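Local coordinates for serine--tRNA ligase (Pyrococcus horikoshii, PDB 2DQ0), which catalyses the ATP-dependent attachment of serine to tRNA(Ser), and probably also to tRNA(Sec), by way of a seryl-adenylate intermediate, at residues 295-300 / 413-418; 167-172 / 426-431; 326-331 / 356-361; 161-166 / 172-177. All blocks are in the same frame, centred on the assembly; numbering follows the deposited sequence.

Contact 1 of 4, residues 295-300 / 413-418. With SSA (5'-O-(N-(L-seryl)-sulfamoyl)adenosine), chain G; SO4 (sulfate ion), chain C; SO4 (sulfate ion), chain D.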
# COMPACT_ATOMS: atom_id res chain seq x y z
N GLY A 295 -20.49 -0.32 0.72
CA GLY A 295 -19.64 0.56 -0.06
C GLY A 295 -18.21 0.75 0.44
O GLY A 295 -17.37 -0.12 0.30
N ILE A 296 -17.94 1.91 1.04
CA ILE A 296 -16.60 2.20 1.52
C ILE A 296 -16.52 2.44 3.02
O ILE A 296 -15.63 3.13 3.52
CB ILE A 296 -16.01 3.42 0.80
CG1 ILE A 296 -16.86 4.67 1.09
CG2 ILE A 296 -15.92 3.15 -0.67
CD1 ILE A 296 -16.36 5.96 0.38
N PHE A 297 -17.47 1.86 3.74
CA PHE A 297 -17.49 2.00 5.18
C PHE A 297 -16.48 1.06 5.84
O PHE A 297 -15.80 1.43 6.79
CB PHE A 297 -18.88 1.67 5.70
CG PHE A 297 -19.02 1.88 7.16
CD1 PHE A 297 -19.12 3.18 7.68
CD2 PHE A 297 -18.97 0.80 8.05
CE1 PHE A 297 -19.17 3.41 9.07
CE2 PHE A 297 -19.02 1.01 9.45
CZ PHE A 297 -19.12 2.33 9.95
N ARG A 298 -16.42 -0.17 5.36
CA ARG A 298 -15.52 -1.16 5.92
C ARG A 298 -14.90 -1.93 4.76
O ARG A 298 -15.46 -2.90 4.24
CB ARG A 298 -16.28 -2.10 6.87
CG ARG A 298 -15.45 -3.26 7.37
CD ARG A 298 -16.26 -4.20 8.23
NE ARG A 298 -16.41 -3.70 9.58
CZ ARG A 298 -17.55 -3.29 10.11
NH1 ARG A 298 -18.67 -3.32 9.40
NH2 ARG A 298 -17.58 -2.86 11.37
N VAL A 299 -13.71 -1.49 4.36
CA VAL A 299 -13.04 -2.08 3.24
C VAL A 299 -11.62 -2.51 3.58
O VAL A 299 -11.12 -2.31 4.69
CB VAL A 299 -13.00 -1.08 2.12
CG1 VAL A 299 -14.40 -0.90 1.55
CG2 VAL A 299 -12.50 0.28 2.66
N HIS A 300 -10.96 -3.09 2.59
CA HIS A 300 -9.60 -3.54 2.77
C HIS A 300 -8.54 -2.43 2.72
O HIS A 300 -7.45 -2.59 3.31
CB HIS A 300 -9.31 -4.63 1.74
CG HIS A 300 -10.04 -5.89 2.02
ND1 HIS A 300 -9.96 -6.53 3.24
CD2 HIS A 300 -10.89 -6.62 1.26
CE1 HIS A 300 -10.73 -7.60 3.22
NE2 HIS A 300 -11.30 -7.68 2.03
N ALA A 413 -15.22 9.44 6.44
CA ALA A 413 -15.51 10.86 6.45
C ALA A 413 -16.37 11.12 5.20
O ALA A 413 -17.35 11.89 5.21
CB ALA A 413 -14.22 11.65 6.38
N ILE A 414 -16.02 10.43 4.13
CA ILE A 414 -16.73 10.58 2.88
C ILE A 414 -18.16 10.07 3.07
O ILE A 414 -19.09 10.70 2.57
CB ILE A 414 -16.00 9.83 1.73
CG1 ILE A 414 -14.77 10.63 1.29
CG2 ILE A 414 -16.93 9.60 0.53
CD1 ILE A 414 -13.98 9.96 0.18
N VAL A 415 -18.35 8.96 3.78
CA VAL A 415 -19.71 8.47 3.97
C VAL A 415 -20.46 9.51 4.81
O VAL A 415 -21.56 9.93 4.45
CB VAL A 415 -19.81 7.05 4.68
CG1 VAL A 415 -19.02 6.03 3.91
CG2 VAL A 415 -19.32 7.11 6.07
N ALA A 416 -19.84 9.96 5.91
CA ALA A 416 -20.51 10.94 6.75
C ALA A 416 -20.91 12.18 5.95
O ALA A 416 -22.02 12.70 6.13
CB ALA A 416 -19.64 11.32 7.94
N ILE A 417 -20.04 12.64 5.06
CA ILE A 417 -20.35 13.83 4.28
C ILE A 417 -21.47 13.58 3.28
O ILE A 417 -22.35 14.42 3.12
CB ILE A 417 -19.10 14.39 3.55
CG1 ILE A 417 -18.14 14.97 4.60
CG2 ILE A 417 -19.48 15.45 2.50
CD1 ILE A 417 -16.85 15.50 4.04
N LEU A 418 -21.45 12.42 2.63
CA LEU A 418 -22.50 12.11 1.65
C LEU A 418 -23.86 11.96 2.33
O LEU A 418 -24.87 12.49 1.86
CB LEU A 418 -22.17 10.82 0.88
CG LEU A 418 -20.97 10.80 -0.08
CD1 LEU A 418 -20.81 9.43 -0.73
CD2 LEU A 418 -21.20 11.86 -1.14
N10 SSA G . -4.47 4.17 14.97
CA SSA G . -5.85 4.20 15.50
CB SSA G . -6.38 5.61 15.55
OG SSA G . -6.67 6.13 14.25
C9 SSA G . -6.84 3.38 14.69
O9 SSA G . -6.50 2.87 13.62
N8 SSA G . -8.06 3.22 15.20
S1 SSA G . -9.18 2.41 14.38
O1S SSA G . -8.67 1.05 14.26
O2S SSA G . -10.44 2.66 15.08
O5' SSA G . -9.19 3.09 12.97
C5' SSA G . -9.45 4.48 12.88
C4' SSA G . -10.58 4.77 11.94
O4' SSA G . -10.26 4.33 10.61
C3' SSA G . -11.93 4.15 12.22
O3' SSA G . -12.58 4.85 13.26
C2' SSA G . -12.60 4.40 10.89
O2' SSA G . -12.97 5.74 10.66
C1' SSA G . -11.47 4.01 9.93
N9 SSA G . -11.41 2.58 9.62
C8 SSA G . -10.95 1.53 10.39
N7 SSA G . -11.05 0.36 9.81
C5 SSA G . -11.62 0.66 8.57
C6 SSA G . -12.00 -0.16 7.47
N6 SSA G . -11.85 -1.48 7.46
N1 SSA G . -12.53 0.46 6.37
C2 SSA G . -12.68 1.80 6.39
N3 SSA G . -12.36 2.67 7.37
C4 SSA G . -11.84 2.03 8.44
S SO4 C . -13.65 -10.44 2.07
O1 SO4 C . -12.69 -10.99 1.09
O2 SO4 C . -13.85 -9.01 1.77
O3 SO4 C . -14.94 -11.15 1.96
O4 SO4 C . -13.11 -10.60 3.43
S SO4 D . -22.07 -3.10 9.43
O1 SO4 D . -21.02 -3.01 8.40
O2 SO4 D . -23.17 -2.19 9.07
O3 SO4 D . -22.59 -4.48 9.54
O4 SO4 D . -21.49 -2.72 10.73

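Contact 2 of 4, residues 167-172 / 426-431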
# COMPACT_ATOMS: atom_id res chain seq x y z
N GLU A 167 -23.30 6.03 -6.29
CA GLU A 167 -23.83 5.58 -7.58
C GLU A 167 -24.47 6.72 -8.35
O GLU A 167 -24.11 6.98 -9.49
CB GLU A 167 -24.86 4.48 -7.36
CG GLU A 167 -24.76 3.27 -8.30
CD GLU A 167 -24.92 3.63 -9.77
OE1 GLU A 167 -23.99 4.20 -10.37
OE2 GLU A 167 -26.00 3.33 -10.32
N ILE A 168 -25.42 7.41 -7.73
CA ILE A 168 -26.10 8.50 -8.41
C ILE A 168 -25.13 9.64 -8.71
O ILE A 168 -25.31 10.40 -9.66
CB ILE A 168 -27.33 9.00 -7.58
CG1 ILE A 168 -26.91 9.97 -6.50
CG2 ILE A 168 -28.04 7.83 -6.91
CD1 ILE A 168 -27.29 11.39 -6.81
N LEU A 169 -24.07 9.74 -7.91
CA LEU A 169 -23.07 10.77 -8.09
C LEU A 169 -21.94 10.37 -9.06
O LEU A 169 -21.08 11.18 -9.38
CB LEU A 169 -22.47 11.13 -6.73
CG LEU A 169 -22.79 12.49 -6.13
CD1 LEU A 169 -24.24 12.82 -6.37
CD2 LEU A 169 -22.45 12.50 -4.63
N GLY A 170 -21.96 9.11 -9.51
CA GLY A 170 -20.94 8.61 -10.41
C GLY A 170 -19.56 8.61 -9.76
O GLY A 170 -18.55 8.80 -10.45
N GLY A 171 -19.51 8.36 -8.45
CA GLY A 171 -18.24 8.40 -7.73
C GLY A 171 -17.52 7.13 -7.37
O GLY A 171 -16.50 7.18 -6.68
N ALA A 172 -18.01 5.99 -7.82
CA ALA A 172 -17.36 4.73 -7.50
C ALA A 172 -17.76 3.63 -8.46
O ALA A 172 -18.75 3.73 -9.18
CB ALA A 172 -17.70 4.32 -6.09
N GLY A 426 -30.24 13.88 -4.49
CA GLY A 426 -28.97 13.17 -4.50
C GLY A 426 -27.77 14.11 -4.48
O GLY A 426 -26.64 13.72 -4.17
N THR A 427 -28.02 15.37 -4.83
CA THR A 427 -26.98 16.36 -4.80
C THR A 427 -26.40 16.39 -3.41
O THR A 427 -27.13 16.37 -2.42
CB THR A 427 -27.53 17.73 -5.08
OG1 THR A 427 -28.16 17.72 -6.37
CG2 THR A 427 -26.41 18.77 -5.06
N VAL A 428 -25.08 16.45 -3.34
CA VAL A 428 -24.41 16.48 -2.06
C VAL A 428 -23.63 17.76 -1.94
O VAL A 428 -22.76 18.04 -2.75
CB VAL A 428 -23.49 15.27 -1.92
CG1 VAL A 428 -22.48 15.49 -0.79
CG2 VAL A 428 -24.33 14.05 -1.64
N ARG A 429 -23.95 18.55 -0.93
CA ARG A 429 -23.26 19.82 -0.72
C ARG A 429 -22.00 19.54 0.07
O ARG A 429 -22.01 18.73 0.98
CB ARG A 429 -24.17 20.81 0.02
CG ARG A 429 -25.38 21.22 -0.82
CD ARG A 429 -26.28 22.22 -0.11
NE ARG A 429 -25.95 23.60 -0.47
CZ ARG A 429 -26.56 24.67 0.03
NH1 ARG A 429 -26.20 25.88 -0.36
NH2 ARG A 429 -27.54 24.52 0.91
N ILE A 430 -20.90 20.19 -0.30
CA ILE A 430 -19.68 19.94 0.43
C ILE A 430 -19.42 21.12 1.37
O ILE A 430 -19.57 22.27 0.99
CB ILE A 430 -18.46 19.61 -0.53
CG1 ILE A 430 -17.46 20.72 -0.55
CG2 ILE A 430 -18.94 19.28 -1.93
CD1 ILE A 430 -16.44 20.53 0.52
N PRO A 431 -19.07 20.83 2.63
CA PRO A 431 -18.79 21.83 3.68
C PRO A 431 -17.87 22.95 3.20
O PRO A 431 -16.83 22.68 2.61
CB PRO A 431 -18.12 21.00 4.78
CG PRO A 431 -18.69 19.62 4.58
CD PRO A 431 -18.75 19.47 3.09

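Contact 3 of 4, residues 326-331 / 356-361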
# COMPACT_ATOMS: atom_id res chain seq x y z
N ASN A 326 -9.05 17.47 18.99
CA ASN A 326 -8.50 17.84 17.70
C ASN A 326 -9.34 17.20 16.62
O ASN A 326 -9.62 17.84 15.61
CB ASN A 326 -7.03 17.40 17.57
CG ASN A 326 -6.08 18.30 18.35
OD1 ASN A 326 -4.90 17.99 18.48
ND2 ASN A 326 -6.59 19.40 18.86
N ALA A 327 -9.74 15.94 16.82
CA ALA A 327 -10.58 15.25 15.83
C ALA A 327 -11.98 15.85 15.84
O ALA A 327 -12.58 16.04 14.79
CB ALA A 327 -10.66 13.78 16.11
N GLU A 328 -12.50 16.16 17.03
CA GLU A 328 -13.84 16.77 17.14
C GLU A 328 -13.93 18.07 16.34
O GLU A 328 -14.96 18.33 15.71
CB GLU A 328 -14.20 17.08 18.60
CG GLU A 328 -14.48 15.87 19.44
CD GLU A 328 -14.94 16.21 20.83
OE1 GLU A 328 -16.01 16.84 20.98
OE2 GLU A 328 -14.22 15.84 21.79
N GLU A 329 -12.87 18.87 16.37
CA GLU A 329 -12.87 20.14 15.65
C GLU A 329 -13.02 19.94 14.16
O GLU A 329 -13.76 20.69 13.51
CB GLU A 329 -11.59 20.92 15.90
CG GLU A 329 -11.58 21.72 17.19
CD GLU A 329 -10.25 22.43 17.42
OE1 GLU A 329 -9.75 23.05 16.45
OE2 GLU A 329 -9.70 22.37 18.54
N LEU A 330 -12.33 18.94 13.63
CA LEU A 330 -12.41 18.69 12.20
C LEU A 330 -13.82 18.37 11.76
O LEU A 330 -14.32 18.95 10.79
CB LEU A 330 -11.48 17.54 11.80
CG LEU A 330 -10.01 17.85 12.01
CD1 LEU A 330 -9.19 16.61 11.72
CD2 LEU A 330 -9.61 19.02 11.11
N PHE A 331 -14.48 17.47 12.48
CA PHE A 331 -15.83 17.12 12.10
C PHE A 331 -16.83 18.24 12.32
O PHE A 331 -17.84 18.32 11.62
CB PHE A 331 -16.24 15.82 12.79
CG PHE A 331 -15.59 14.61 12.17
CD1 PHE A 331 -16.24 13.90 11.15
CD2 PHE A 331 -14.27 14.25 12.54
CE1 PHE A 331 -15.59 12.84 10.50
CE2 PHE A 331 -13.61 13.20 11.90
CZ PHE A 331 -14.27 12.48 10.87
N TYR A 356 -11.58 7.00 23.41
CA TYR A 356 -12.74 7.80 23.03
C TYR A 356 -12.97 7.60 21.54
O TYR A 356 -12.02 7.57 20.77
CB TYR A 356 -12.51 9.28 23.28
CG TYR A 356 -12.45 9.71 24.72
CD1 TYR A 356 -11.44 10.56 25.15
CD2 TYR A 356 -13.42 9.31 25.63
CE1 TYR A 356 -11.41 11.02 26.46
CE2 TYR A 356 -13.40 9.77 26.96
CZ TYR A 356 -12.38 10.63 27.36
OH TYR A 356 -12.34 11.12 28.64
N ASP A 357 -14.23 7.46 21.14
CA ASP A 357 -14.58 7.31 19.74
C ASP A 357 -15.51 8.43 19.31
O ASP A 357 -16.32 8.93 20.09
CB ASP A 357 -15.32 5.99 19.48
CG ASP A 357 -14.40 4.79 19.36
OD1 ASP A 357 -13.21 4.87 19.76
OD2 ASP A 357 -14.87 3.73 18.88
N ILE A 358 -15.39 8.85 18.07
CA ILE A 358 -16.31 9.84 17.56
C ILE A 358 -17.23 9.05 16.62
O ILE A 358 -16.77 8.53 15.60
CB ILE A 358 -15.63 10.92 16.75
CG1 ILE A 358 -14.66 11.70 17.65
CG2 ILE A 358 -16.69 11.83 16.13
CD1 ILE A 358 -13.94 12.84 16.96
N GLU A 359 -18.51 8.95 16.98
CA GLU A 359 -19.48 8.24 16.14
C GLU A 359 -20.35 9.28 15.52
O GLU A 359 -21.07 9.99 16.22
CB GLU A 359 -20.33 7.28 16.97
CG GLU A 359 -19.55 6.09 17.54
CD GLU A 359 -20.34 5.32 18.60
OE1 GLU A 359 -19.88 4.26 19.07
OE2 GLU A 359 -21.43 5.79 18.98
N ALA A 360 -20.26 9.41 14.20
CA ALA A 360 -21.06 10.39 13.45
C ALA A 360 -22.43 9.88 13.20
O ALA A 360 -22.64 8.69 13.03
CB ALA A 360 -20.43 10.72 12.12
N TRP A 361 -23.37 10.81 13.19
CA TRP A 361 -24.75 10.49 12.91
C TRP A 361 -24.78 10.24 11.40
O TRP A 361 -24.26 11.03 10.62
CB TRP A 361 -25.66 11.68 13.28
CG TRP A 361 -27.06 11.40 12.86
CD1 TRP A 361 -27.77 12.02 11.88
CD2 TRP A 361 -27.87 10.31 13.32
NE1 TRP A 361 -28.98 11.39 11.70
CE2 TRP A 361 -29.07 10.33 12.57
CE3 TRP A 361 -27.69 9.32 14.30
CZ2 TRP A 361 -30.10 9.39 12.76
CZ3 TRP A 361 -28.71 8.39 14.49
CH2 TRP A 361 -29.90 8.43 13.72

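Contact 4 of 4, residues 161-166 / 172-177. With SO4 (sulfate ion), chain F.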
# COMPACT_ATOMS: atom_id res chain seq x y z
N LEU A 161 -28.54 5.93 1.50
CA LEU A 161 -27.32 5.34 2.04
C LEU A 161 -26.16 5.83 1.20
O LEU A 161 -26.31 6.09 -0.01
CB LEU A 161 -27.40 3.83 1.95
CG LEU A 161 -28.30 3.28 3.04
CD1 LEU A 161 -28.50 1.79 2.76
CD2 LEU A 161 -27.67 3.55 4.43
N HIS A 162 -24.99 5.94 1.83
CA HIS A 162 -23.84 6.46 1.09
C HIS A 162 -23.52 5.68 -0.19
O HIS A 162 -23.14 6.27 -1.21
CB HIS A 162 -22.60 6.53 2.01
CG HIS A 162 -21.74 5.31 1.97
ND1 HIS A 162 -21.99 4.21 2.75
CD2 HIS A 162 -20.63 5.03 1.26
CE1 HIS A 162 -21.06 3.30 2.53
NE2 HIS A 162 -20.22 3.77 1.63
N VAL A 163 -23.70 4.36 -0.14
CA VAL A 163 -23.43 3.52 -1.29
C VAL A 163 -24.29 3.99 -2.45
O VAL A 163 -23.81 4.19 -3.56
CB VAL A 163 -23.76 2.05 -1.00
CG1 VAL A 163 -23.09 1.17 -2.03
CG2 VAL A 163 -23.32 1.68 0.42
N ASP A 164 -25.58 4.18 -2.21
CA ASP A 164 -26.45 4.62 -3.28
C ASP A 164 -26.07 5.99 -3.80
O ASP A 164 -26.16 6.25 -5.00
CB ASP A 164 -27.90 4.55 -2.82
CG ASP A 164 -28.35 3.11 -2.60
OD1 ASP A 164 -28.28 2.32 -3.58
OD2 ASP A 164 -28.74 2.75 -1.46
N LEU A 165 -25.63 6.87 -2.90
CA LEU A 165 -25.22 8.20 -3.30
C LEU A 165 -23.97 8.12 -4.20
O LEU A 165 -23.85 8.85 -5.18
CB LEU A 165 -24.98 9.07 -2.05
CG LEU A 165 -26.29 9.59 -1.40
CD1 LEU A 165 -26.01 10.09 0.01
CD2 LEU A 165 -26.90 10.73 -2.26
N LEU A 166 -23.04 7.23 -3.90
CA LEU A 166 -21.85 7.16 -4.75
C LEU A 166 -22.25 6.84 -6.17
O LEU A 166 -21.63 7.32 -7.12
CB LEU A 166 -20.86 6.11 -4.25
CG LEU A 166 -20.07 6.47 -3.00
CD1 LEU A 166 -19.50 5.20 -2.39
CD2 LEU A 166 -18.95 7.44 -3.36
N ALA A 172 -18.01 5.99 -7.82
CA ALA A 172 -17.36 4.73 -7.50
C ALA A 172 -17.76 3.63 -8.46
O ALA A 172 -18.75 3.73 -9.18
CB ALA A 172 -17.70 4.32 -6.09
N ASP A 173 -16.94 2.59 -8.51
CA ASP A 173 -17.27 1.45 -9.34
C ASP A 173 -16.83 0.28 -8.45
O ASP A 173 -15.64 0.08 -8.21
CB ASP A 173 -16.52 1.47 -10.68
CG ASP A 173 -16.90 0.30 -11.61
OD1 ASP A 173 -17.35 -0.78 -11.14
OD2 ASP A 173 -16.72 0.46 -12.83
N PHE A 174 -17.82 -0.43 -7.94
CA PHE A 174 -17.59 -1.55 -7.07
C PHE A 174 -17.44 -2.84 -7.85
O PHE A 174 -16.52 -3.64 -7.62
CB PHE A 174 -18.73 -1.66 -6.07
CG PHE A 174 -18.71 -0.58 -5.02
CD1 PHE A 174 -19.60 0.48 -5.07
CD2 PHE A 174 -17.78 -0.63 -3.97
CE1 PHE A 174 -19.56 1.49 -4.10
CE2 PHE A 174 -17.73 0.37 -3.01
CZ PHE A 174 -18.62 1.43 -3.07
N ALA A 175 -18.33 -3.04 -8.79
CA ALA A 175 -18.32 -4.27 -9.55
C ALA A 175 -16.99 -4.53 -10.23
O ALA A 175 -16.49 -5.65 -10.20
CB ALA A 175 -19.47 -4.29 -10.58
N ARG A 176 -16.37 -3.51 -10.81
CA ARG A 176 -15.11 -3.78 -11.48
C ARG A 176 -13.98 -4.00 -10.45
O ARG A 176 -12.98 -4.63 -10.73
CB ARG A 176 -14.81 -2.66 -12.47
CG ARG A 176 -15.84 -2.56 -13.59
CD ARG A 176 -15.31 -1.71 -14.72
NE ARG A 176 -16.16 -1.74 -15.89
CZ ARG A 176 -17.29 -1.05 -16.02
NH1 ARG A 176 -18.01 -1.15 -17.13
NH2 ARG A 176 -17.70 -0.23 -15.06
N ALA A 177 -14.17 -3.50 -9.24
CA ALA A 177 -13.16 -3.71 -8.22
C ALA A 177 -13.21 -5.17 -7.75
O ALA A 177 -12.17 -5.78 -7.50
CB ALA A 177 -13.40 -2.77 -7.07
S SO4 F . -21.23 -0.72 -8.99
O1 SO4 F . -21.48 -1.75 -7.96
O2 SO4 F . -22.48 0.04 -9.24
O3 SO4 F . -20.78 -1.37 -10.24
O4 SO4 F . -20.19 0.21 -8.53

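Contact 1 of 4, residues 295-300 / 413-418
Ile296 and Phe297, in the loop of class II motif 2 that holds the adenine, pack against Ile414 and Val415 on the motif 3 helix. Ile296 CG1 stands between its own backbone N and carbonyl carbon (chi1 62°), and from there CD1 reaches Ile414 CG2 at 3.7 Å, the two side chains crossing at about a right angle. Further back, the Ile296 and Val415 side chains slide past each other in opposite directions, CG1 to CG1 3.8 Å. The other Val415 methyl, CG2, lies at the edge of the Phe297 ring, 4.3 Å from Phe297 CD1. Next to this packing the loop backbone meets the adenine: Val299 N donates to N1 of the seryl-adenylate analogue at 3.0 Å, and Val299 O accepts from N6. Arg298 bends at chi3 (-80°) to give a nearly straight NH1 bond to O4 of a sulfate probably from the crystallisation liquor. Replacing Arg298 by an alanine would probably cost that sulfate one guanidinium partner and Glu285 a long, weak ion pair. Around the apolar contact, helix 190-209 meets Ile414 through Ile192 and Leu199, while Val415 also touches His162 of helix 162-168 and Met362 of strand 354-362.

Contact 2 of 4, residues 167-172 / 426-431
Leu169 and Val428 supply the side-chain packing between the end of helix 162-168 and the short strand 428-429. Their chains cross at about a right angle, with Leu169 CD2 3.9 Å from Val428 CG2; Leu418 of helix 410-420 touches both residues. Val428 CG2 lies beside the backbone N while CG1 is anti to it (chi1 163°), which leaves CG2 as the branch that meets the leucine.

A second group of contacts sets side chain against backbone. Ile168 CD1 sits 3.4 Å from Gly426 CA, and Leu169 CD1 approaches Gly426 O at the same distance, 3.4 Å. Gly426 has a positive phi of 106°, and a beta carbon there would overlap the Ile168 methyl; together these probably account for a glycine at this point.

Backbone hydrogen bonding shapes the helix end. Gly170, with positive phi, closes a Schellman motif, and its N donating to Glu167 O at 3.0 Å is one of the two bonds back into the last turn. Beyond the two segments, the backbone of Ile168 pairs with Val446 and that of Val428 with Ile443.

The direct contact is therefore one of shape: methyl groups against methyl groups and a bare glycine backbone, with no charged side chain taking part and the polar bonding left to the main chain.

Contact 3 of 4, residues 326-331 / 356-361
Ile358 projects from strand 354-362 onto helix 316-333, where its CD1 methyl meets Ala327 and Glu328. The first shell is small. CD1 lies 3.5 Å from Ala327 CB and 3.6 Å from Glu328 N, so the methyl sits against the Ala327 methyl and the backbone N of Glu328. Glu328 adds the aliphatic part of its chain, CG coming within 4.0 Å of the same Ile358 CD1, the two side chains crossing obliquely. Ile358 carries CG1 anti to the carbonyl carbon (chi1 -63°) and is extended beyond it (chi2 -178°), which sends the methyl straight out to the helix.

Phe331, one turn after Ala327, faces the strand more loosely. Its ring comes no nearer than 4.7 Å to the strand segment but still buries surface against it, and Ala327 O lies at the ring edge, in its plane. The far end of Glu328 is fixed elsewhere: its carboxylate forms a salt bridge with Arg127 and a hydrogen bond with Tyr338, which leaves the CG methylene beside the isoleucine.

Strand alternation turns Asp357 and Glu359 to the other side of the sheet from Ile358, where they pair with Ser373 and Arg339 respectively. Ile358 is itself held by backbone hydrogen bonds to strand 367-376, and its side chain also touches Val372 of that strand. The contact thus packs helix 316-333 on the largely antiparallel sheet of the class II core, over strand 354-362 and its neighbours 338-342 and 367-376, with helix 190-209 packing on the helix through Leu330.

Contact 4 of 4, residues 161-166 / 172-177
The Phe174 ring meets Val163 and Leu166, one turn apart on helix 162-168, and so joins that helix to the turn running from strand 172-173 into helix 175-180. Leu166 arrives at the ring edge, near its plane: CD1 is 3.9 Å from Phe174 CZ, and the two side chains cross at about a right angle. Val163 comes in obliquely, CG1 4.1 Å from Phe174 CE1, a branch set anti to the backbone N (chi1 -163°). Nearer the backbone, Leu166 CB and Ala172 CB pack at 4.1 Å.

Asp173 orders the polar groups. Its OD1 caps the following helix by accepting from Arg176 N at 2.9 Å, the donor lying 41° out of the carboxylate plane. Arg176 NH2 meets OD2 on its syn side in a salt bridge, OD2 lying in the guanidinium plane, while Arg176 NE pairs with Glu264 of the second subunit. A leucine at Asp173 would probably leave Arg176 N without its cap and the guanidinium freer to swing away from that glutamate.

The chemistry is divided: hydrocarbon joins the segments; polar groups gather near the next helix, where the Phe174 and Ala175 amides meet a sulfate probably from the crystallisation liquor.

Contacts 1, 2 and 4 form a continuous cluster. Contacts 1 and 4, centres 10 Å apart, are tied by a probable hydrogen bond between Ile296 N and His162 NE2 (3.0 Å). Contacts 1 and 2 meet where Leu418 CD2 packs on Leu169 CD2 at 3.8 Å. Contacts 2 and 4 share Ala172 and helix 162-168, and Gly171 N probably bonds Leu166 O across them (2.7 Å). Contact 3 joins this cluster through contact 1, with Ala416 CB 4.3 Å from Ala360 CB. Contact 1 binds the seryl-adenylate analogue directly; the Ile358 and Phe174 side chains lie about 8 Å and 11 Å from it, and contact 2 is remote from the annotated sites.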